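Local coordinates for protein viral CASP8 and FADD-like apoptosis regulator (Molluscum contagiosum virus subtype 1, PDB 2F1S) that inhibits death-receptor-induced apoptosis of the host cell by interfering with caspase-8 recruitment and activation at the death-inducing signaling complex, and also suppresses NF-kappa-B activation, at residues G107-S112 with R169-Q174. Residues are numbered along the deposited sequence; the frame is centred on the assembly and turned at random.
Sequences GEELDS and RLDLCQ
Arg169 reaches across to the backbone of Glu109, its NH1 donating to the carbonyl O at 3.0 Å with an N-H...O angle of 155°. The arginine chain, bent at chi2 (-62°) and chi3 (-58°), turns its guanidinium side-on to Asp171: NE bonds to Asp171 OD1 and NH2, in a salt bridge, to Asp171 OD2, both at 2.9 Å and both on the syn lone pair of the oxygen. NH1 also forms a salt bridge with Glu114 OE2, giving every guanidinium nitrogen a partner and fixing the group's rotation. Against one face of the guanidinium, Leu172 CD1 sits over the centre, 3.5 Å from the plane, and touches Leu110 CD2 at 3.6 Å. The other methyl, Leu172 CD2, packs against the Glu109 carboxylate carbon CD. Glu109 OE1 stays 4.1 Å from Arg169 NH2; one water joins the two, weakly on the arginine side, while another donates to both OE1 and Asp171 OD2, probably easing the repulsion between these acids. Glu109 OE2 is hydrogen-bonded to Gln175 NE2. Within the second death effector domain, the contact thus ties the loop between helices 98-107 and 112-125 to the N-terminal end of helix 170-185, where Leu172 also packs on Leu164 of helix 158-166.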
loop_
_atom_site.group_PDB
_atom_site.type_symbol
_atom_site.label_atom_id
_atom_site.label_comp_id
_atom_site.label_asym_id
_atom_site.label_seq_id
_atom_site.Cartn_x
_atom_site.Cartn_y
_atom_site.Cartn_z
ATOM N N GLY A 107 5.648 5.348 -1.043
ATOM C CA GLY A 107 4.866 6.551 -0.808
ATOM C C GLY A 107 5.242 7.286 0.452
ATOM O O GLY A 107 5.145 8.521 0.495
ATOM N N GLU A 108 5.657 6.559 1.486
ATOM C CA GLU A 108 6.016 7.227 2.741
ATOM C C GLU A 108 7.398 7.831 2.700
ATOM O O GLU A 108 7.842 8.453 3.687
ATOM C CB GLU A 108 5.934 6.249 3.911
ATOM C CG GLU A 108 4.559 5.681 4.132
ATOM C CD GLU A 108 3.551 6.787 4.413
ATOM O OE1 GLU A 108 3.734 7.500 5.433
ATOM O OE2 GLU A 108 2.609 6.999 3.633
ATOM N N GLU A 109 8.106 7.635 1.596
ATOM C CA GLU A 109 9.424 8.255 1.408
ATOM C C GLU A 109 9.360 9.526 0.575
ATOM O O GLU A 109 10.401 10.084 0.222
ATOM C CB GLU A 109 10.368 7.284 0.736
ATOM C CG GLU A 109 10.662 6.047 1.590
ATOM C CD GLU A 109 11.834 5.192 1.049
ATOM O OE1 GLU A 109 13.002 5.676 1.005
ATOM O OE2 GLU A 109 11.587 4.023 0.666
ATOM N N LEU A 110 8.152 9.942 0.216
ATOM C CA LEU A 110 7.938 11.131 -0.595
ATOM C C LEU A 110 7.352 12.301 0.186
ATOM O O LEU A 110 6.486 12.094 1.057
ATOM C CB LEU A 110 7.011 10.787 -1.757
ATOM C CG LEU A 110 7.599 9.777 -2.767
ATOM C CD1 LEU A 110 6.450 9.223 -3.607
ATOM C CD2 LEU A 110 8.590 10.417 -3.686
ATOM N N ASP A 111 7.868 13.505 -0.078
ATOM C CA ASP A 111 7.266 14.682 0.571
ATOM C C ASP A 111 6.162 15.246 -0.312
ATOM O O ASP A 111 5.890 14.736 -1.405
ATOM C CB ASP A 111 8.311 15.757 0.968
ATOM C CG ASP A 111 8.948 16.450 -0.200
ATOM O OD1 ASP A 111 8.334 16.576 -1.264
ATOM O OD2 ASP A 111 10.116 16.897 -0.015
ATOM N N SER A 112 5.460 16.280 0.161
ATOM C CA SER A 112 4.328 16.814 -0.602
ATOM C C SER A 112 4.716 17.409 -1.929
ATOM O O SER A 112 3.978 17.318 -2.889
ATOM C CB SER A 112 3.537 17.870 0.210
ATOM O OG SER A 112 2.998 17.315 1.406
ATOM N N ARG A 169 14.818 10.947 -7.753
ATOM C CA ARG A 169 14.821 10.038 -6.617
ATOM C C ARG A 169 15.246 8.646 -7.136
ATOM O O ARG A 169 14.453 7.678 -7.211
ATOM C CB ARG A 169 13.444 9.990 -5.940
ATOM C CG ARG A 169 13.145 11.242 -5.104
ATOM C CD ARG A 169 14.111 11.457 -3.959
ATOM N NE ARG A 169 14.164 10.336 -3.040
ATOM C CZ ARG A 169 13.373 10.199 -1.986
ATOM N NH1 ARG A 169 12.458 11.124 -1.711
ATOM N NH2 ARG A 169 13.501 9.149 -1.207
ATOM N N LEU A 170 16.526 8.560 -7.503
ATOM C CA LEU A 170 17.088 7.343 -8.024
ATOM C C LEU A 170 17.040 6.188 -7.019
ATOM O O LEU A 170 17.011 5.023 -7.423
ATOM C CB LEU A 170 18.532 7.615 -8.539
ATOM C CG LEU A 170 18.552 8.159 -9.992
ATOM C CD1 LEU A 170 17.648 9.354 -10.164
ATOM C CD2 LEU A 170 19.971 8.488 -10.440
ATOM N N ASP A 171 17.024 6.475 -5.731
ATOM C CA ASP A 171 16.883 5.479 -4.683
ATOM C C ASP A 171 15.505 4.780 -4.805
ATOM O O ASP A 171 15.414 3.548 -4.728
ATOM C CB ASP A 171 17.039 6.137 -3.266
ATOM C CG ASP A 171 16.065 7.263 -2.993
ATOM O OD1 ASP A 171 15.818 8.090 -3.881
ATOM O OD2 ASP A 171 15.576 7.270 -1.853
ATOM N N LEU A 172 14.456 5.567 -4.996
ATOM C CA LEU A 172 13.096 5.016 -5.114
ATOM C C LEU A 172 12.936 4.339 -6.445
ATOM O O LEU A 172 12.343 3.282 -6.518
ATOM C CB LEU A 172 12.081 6.142 -4.943
ATOM C CG LEU A 172 12.175 6.816 -3.572
ATOM C CD1 LEU A 172 11.070 7.876 -3.484
ATOM C CD2 LEU A 172 12.076 5.841 -2.407
ATOM N N CYS A 173 13.485 4.920 -7.509
ATOM C CA CYS A 173 13.455 4.285 -8.814
ATOM C C CYS A 173 14.080 2.893 -8.723
ATOM O O CYS A 173 13.496 1.929 -9.245
ATOM C CB CYS A 173 14.233 5.151 -9.828
ATOM S SG CYS A 173 14.411 4.436 -11.460
ATOM N N GLN A 174 15.243 2.800 -8.070
ATOM C CA GLN A 174 15.900 1.525 -7.976
ATOM C C GLN A 174 15.067 0.508 -7.215
ATOM O O GLN A 174 15.081 -0.671 -7.562
ATOM C CB GLN A 174 17.275 1.706 -7.341
ATOM C CG GLN A 174 18.053 0.370 -7.190
ATOM C CD GLN A 174 19.496 0.573 -6.756
ATOM O OE1 GLN A 174 20.130 1.595 -7.075
ATOM N NE2 GLN A 174 20.037 -0.413 -6.056
HETATM O O HOH W 1 14.989 4.824 -0.734
HETATM O O HOH W 2 13.265 8.423 1.866
#